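Local coordinates for regulator of G-protein signalling 3 isoform 1 (Homo sapiens, PDB 2F5Y) that probably uses its PDZ domain to bind the C-terminal tails of partner proteins, within a regulator of G-protein signalling, at residues A[6-18]-A[30-42]. Residues are numbered along the deposited sequence; the frame is centred on the assembly and turned at random.
With SO4 (sulfate ion), chain C.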
loop_
_atom_site.group_PDB
_atom_site.type_symbol
_atom_site.label_atom_id
_atom_site.label_comp_id
_atom_site.label_asym_id
_atom_site.label_seq_id
_atom_site.Cartn_x
_atom_site.Cartn_y
_atom_site.Cartn_z
ATOM N N GLN A 6 6.583 -8.075 1.727
ATOM C CA GLN A 6 6.071 -7.318 2.841
ATOM C C GLN A 6 6.816 -5.977 2.869
ATOM O O GLN A 6 8.036 -5.958 2.975
ATOM C CB GLN A 6 6.314 -8.090 4.130
ATOM C CG GLN A 6 5.916 -7.337 5.382
ATOM C CD GLN A 6 6.299 -8.085 6.621
ATOM O OE1 GLN A 6 7.456 -8.047 7.045
ATOM N NE2 GLN A 6 5.339 -8.794 7.205
ATOM N N ILE A 7 6.077 -4.877 2.795
ATOM C CA ILE A 7 6.642 -3.534 2.684
ATOM C C ILE A 7 6.199 -2.721 3.904
ATOM O O ILE A 7 4.991 -2.579 4.145
ATOM C CB ILE A 7 6.119 -2.821 1.414
ATOM C CG1 ILE A 7 6.374 -3.661 0.154
ATOM C CG2 ILE A 7 6.740 -1.410 1.267
ATOM C CD1 ILE A 7 7.832 -3.890 -0.173
ATOM N N THR A 8 7.169 -2.186 4.654
ATOM C CA THR A 8 6.902 -1.436 5.900
ATOM C C THR A 8 7.159 0.053 5.651
ATOM O O THR A 8 8.280 0.462 5.384
ATOM C CB THR A 8 7.798 -1.922 7.095
ATOM O OG1 THR A 8 7.527 -3.302 7.389
ATOM C CG2 THR A 8 7.534 -1.105 8.349
ATOM N N ILE A 9 6.111 0.860 5.742
ATOM C CA ILE A 9 6.208 2.263 5.397
ATOM C C ILE A 9 5.844 3.090 6.596
ATOM O O ILE A 9 4.678 3.140 6.964
ATOM C CB ILE A 9 5.246 2.647 4.284
ATOM C CG1 ILE A 9 5.325 1.642 3.136
ATOM C CG2 ILE A 9 5.546 4.089 3.822
ATOM C CD1 ILE A 9 4.137 1.714 2.187
ATOM N N PRO A 10 6.839 3.737 7.218
ATOM C CA PRO A 10 6.533 4.727 8.257
ATOM C C PRO A 10 5.875 5.962 7.650
ATOM O O PRO A 10 6.128 6.300 6.495
ATOM C CB PRO A 10 7.901 5.062 8.870
ATOM C CG PRO A 10 8.851 4.006 8.344
ATOM C CD PRO A 10 8.284 3.567 7.018
ATOM N N ARG A 11 5.009 6.595 8.423
ATOM C CA ARG A 11 4.322 7.799 8.015
ATOM C C ARG A 11 5.332 8.940 7.850
ATOM O O ARG A 11 6.188 9.155 8.712
ATOM C CB ARG A 11 3.261 8.141 9.069
ATOM C CG ARG A 11 2.540 9.437 8.872
ATOM C CD ARG A 11 1.444 9.591 9.899
ATOM N NE ARG A 11 0.256 8.814 9.558
ATOM C CZ ARG A 11 -0.657 9.193 8.670
ATOM N NH1 ARG A 11 -1.714 8.420 8.431
ATOM N NH2 ARG A 11 -0.520 10.332 8.006
ATOM N N GLY A 12 5.224 9.663 6.741
ATOM C CA GLY A 12 6.061 10.814 6.474
ATOM C C GLY A 12 5.355 12.128 6.752
ATOM O O GLY A 12 4.357 12.173 7.469
ATOM N N LYS A 13 5.889 13.200 6.178
ATOM C CA LYS A 13 5.369 14.549 6.382
ATOM C C LYS A 13 3.946 14.722 5.839
ATOM O O LYS A 13 3.142 15.456 6.425
ATOM C CB LYS A 13 6.309 15.575 5.732
ATOM C CG LYS A 13 5.857 17.020 5.827
ATOM C CD LYS A 13 5.904 17.537 7.255
ATOM C CE LYS A 13 5.784 19.059 7.303
ATOM N NZ LYS A 13 6.301 19.623 8.587
ATOM N N ASP A 14 3.647 14.068 4.720
ATOM C CA ASP A 14 2.313 14.134 4.132
ATOM C C ASP A 14 1.849 12.742 3.721
ATOM O O ASP A 14 1.685 12.434 2.535
ATOM C CB ASP A 14 2.300 15.103 2.945
ATOM C CG ASP A 14 0.894 15.585 2.596
ATOM O OD1 ASP A 14 0.041 14.749 2.229
ATOM O OD2 ASP A 14 0.643 16.807 2.681
ATOM N N GLY A 15 1.637 11.892 4.715
ATOM C CA GLY A 15 1.149 10.554 4.455
ATOM C C GLY A 15 2.258 9.617 4.024
ATOM O O GLY A 15 3.396 9.769 4.439
ATOM N N PHE A 16 1.911 8.661 3.169
ATOM C CA PHE A 16 2.786 7.538 2.829
ATOM C C PHE A 16 3.319 7.556 1.398
ATOM O O PHE A 16 4.054 6.652 1.010
ATOM C CB PHE A 16 2.040 6.216 3.095
ATOM C CG PHE A 16 1.554 6.073 4.522
ATOM C CD1 PHE A 16 0.319 6.574 4.899
ATOM C CD2 PHE A 16 2.348 5.460 5.483
ATOM C CE1 PHE A 16 -0.125 6.458 6.204
ATOM C CE2 PHE A 16 1.913 5.328 6.793
ATOM C CZ PHE A 16 0.680 5.830 7.157
ATOM N N GLY A 17 2.928 8.549 0.609
ATOM C CA GLY A 17 3.538 8.804 -0.701
ATOM C C GLY A 17 3.226 7.813 -1.812
ATOM O O GLY A 17 4.097 7.487 -2.625
ATOM N N PHE A 18 1.993 7.324 -1.851
ATOM C CA PHE A 18 1.540 6.485 -2.962
ATOM C C PHE A 18 0.047 6.589 -3.221
ATOM O O PHE A 18 -0.719 7.019 -2.354
ATOM C CB PHE A 18 1.931 5.020 -2.757
ATOM C CG PHE A 18 1.141 4.303 -1.687
ATOM C CD1 PHE A 18 1.513 4.391 -0.350
ATOM C CD2 PHE A 18 0.049 3.505 -2.022
ATOM C CE1 PHE A 18 0.796 3.720 0.625
ATOM C CE2 PHE A 18 -0.679 2.837 -1.033
ATOM C CZ PHE A 18 -0.292 2.934 0.276
ATOM N N ALA A 30 0.611 4.452 -8.293
ATOM C CA ALA A 30 1.907 5.097 -8.396
ATOM C C ALA A 30 2.489 5.289 -7.011
ATOM O O ALA A 30 1.819 5.067 -5.981
ATOM C CB ALA A 30 1.794 6.456 -9.133
ATOM N N VAL A 31 3.748 5.697 -7.018
ATOM C CA VAL A 31 4.558 5.876 -5.833
ATOM C C VAL A 31 5.283 7.193 -6.090
ATOM O O VAL A 31 5.792 7.396 -7.184
ATOM C CB VAL A 31 5.564 4.686 -5.700
ATOM C CG1 VAL A 31 6.822 5.100 -5.005
ATOM C CG2 VAL A 31 4.913 3.492 -4.976
ATOM N N ASP A 32 5.301 8.093 -5.110
ATOM C CA ASP A 32 5.905 9.408 -5.295
ATOM C C ASP A 32 7.418 9.293 -5.228
ATOM O O ASP A 32 7.955 8.594 -4.371
ATOM C CB ASP A 32 5.423 10.387 -4.220
ATOM C CG ASP A 32 3.901 10.484 -4.141
ATOM O OD1 ASP A 32 3.197 9.724 -4.847
ATOM O OD2 ASP A 32 3.410 11.331 -3.366
ATOM N N SER A 33 8.108 9.978 -6.124
ATOM C CA SER A 33 9.568 9.903 -6.155
ATOM C C SER A 33 10.177 10.454 -4.867
ATOM O O SER A 33 10.002 11.625 -4.536
ATOM C CB SER A 33 10.149 10.632 -7.370
ATOM O OG SER A 33 11.208 9.865 -7.914
ATOM N N GLY A 34 10.869 9.586 -4.138
ATOM C CA GLY A 34 11.511 9.952 -2.885
ATOM C C GLY A 34 10.582 10.047 -1.684
ATOM O O GLY A 34 10.975 10.584 -0.660
ATOM N N GLY A 35 9.357 9.534 -1.794
ATOM C CA GLY A 35 8.409 9.554 -0.673
ATOM C C GLY A 35 8.592 8.325 0.192
ATOM O O GLY A 35 9.383 7.453 -0.152
ATOM N N PRO A 36 7.840 8.230 1.309
ATOM C CA PRO A 36 7.949 7.072 2.189
ATOM C C PRO A 36 7.835 5.728 1.482
ATOM O O PRO A 36 8.646 4.853 1.732
ATOM C CB PRO A 36 6.797 7.275 3.165
ATOM C CG PRO A 36 6.604 8.740 3.205
ATOM C CD PRO A 36 6.857 9.204 1.825
ATOM N N ALA A 37 6.848 5.573 0.599
ATOM C CA ALA A 37 6.578 4.293 -0.059
ATOM C C ALA A 37 7.677 3.861 -1.044
ATOM O O ALA A 37 8.039 2.688 -1.089
ATOM C CB ALA A 37 5.235 4.341 -0.761
ATOM N N GLU A 38 8.217 4.795 -1.821
ATOM C CA GLU A 38 9.244 4.448 -2.797
ATOM C C GLU A 38 10.466 3.863 -2.105
ATOM O O GLU A 38 10.985 2.818 -2.493
ATOM C CB GLU A 38 9.689 5.673 -3.604
ATOM C CG GLU A 38 10.546 5.311 -4.833
ATOM C CD GLU A 38 11.370 6.472 -5.356
ATOM O OE1 GLU A 38 12.053 7.134 -4.542
ATOM O OE2 GLU A 38 11.347 6.725 -6.579
ATOM N N ARG A 39 10.957 4.554 -1.088
ATOM C CA ARG A 39 12.200 4.117 -0.478
ATOM C C ARG A 39 12.004 2.908 0.438
ATOM O O ARG A 39 12.940 2.140 0.645
ATOM C CB ARG A 39 12.937 5.272 0.179
ATOM C CG ARG A 39 12.217 5.877 1.293
ATOM C CD ARG A 39 12.996 6.998 1.873
ATOM N NE ARG A 39 12.208 7.550 2.963
ATOM C CZ ARG A 39 11.511 8.679 2.911
ATOM N NH1 ARG A 39 11.535 9.466 1.838
ATOM N NH2 ARG A 39 10.809 9.036 3.966
ATOM N N ALA A 40 10.781 2.715 0.927
ATOM C CA ALA A 40 10.368 1.451 1.552
ATOM C C ALA A 40 10.399 0.259 0.580
ATOM O O ALA A 40 10.572 -0.887 1.015
ATOM C CB ALA A 40 8.952 1.580 2.170
ATOM N N GLY A 41 10.203 0.520 -0.716
ATOM C CA GLY A 41 10.209 -0.537 -1.741
ATOM C C GLY A 41 8.875 -0.812 -2.450
ATOM O O GLY A 41 8.809 -1.660 -3.329
ATOM N N LEU A 42 7.806 -0.099 -2.103
ATOM C CA LEU A 42 6.550 -0.223 -2.850
ATOM C C LEU A 42 6.767 0.194 -4.309
ATOM O O LEU A 42 7.635 1.004 -4.608
ATOM C CB LEU A 42 5.473 0.653 -2.215
ATOM C CG LEU A 42 4.007 0.305 -2.443
ATOM C CD1 LEU A 42 3.667 -1.010 -1.782
ATOM C CD2 LEU A 42 3.138 1.421 -1.910
HETATM S S SO4 C . 8.731 12.291 3.751
HETATM O O1 SO4 C . 7.282 12.458 3.867
HETATM O O2 SO4 C . 8.998 11.740 2.425
HETATM O O3 SO4 C . 9.377 13.590 3.915
HETATM O O4 SO4 C . 9.286 11.414 4.778
HETATM O O HOH W 1 9.944 -2.218 3.290
HETATM O O HOH W 2 6.575 7.439 -2.261
#
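A40 sits with its methyl in a shallow hollow between I7 and I9: CB of A40 lies 3.8 Å from I7 CG2, and I9 CG1 and the T8 carbonyl form the other walls. The short axes of strand 6-10 and helix 36-40 cross at 142°, broadly opposed in direction, and come within 7.7 Å, with the small A37 and A40 and the P36 ring facing the strand. One turn earlier, the P36 ring is the larger bump. Its CB meets I9 CG2 at 3.5 Å, while the carbonyl oxygens of P10, G15 and F16 line it, at CB, CG and CB; with CG2 of I9 anti to the backbone N, that branch meets the proline and CD1 reaches A37 and L42. G17 has positive phi, and the direction a CB would take runs into P36 CD; its CA lies 4.9 Å from that of G35. L42 CD2 rests over one face of the F18 ring, 3.7 Å from the centroid and 19° off the normal, a CH-pi contact, and I68 of helix 61-69 also touches F18. D32 N gives G17 O a nearly straight bond (2.8 Å, 178°), A37 N makes a weak one to F16 O, and a water bridges G17 O, D32 O and E38 N. A sulfate, probably from the crystallisation liquor, joins K13 N to the R39 guanidinium. This short helix against strand 3-10 is characteristic of the PDZ fold; by family resemblance, the GFGF loop G15-F18 is the likely carboxylate-binding loop.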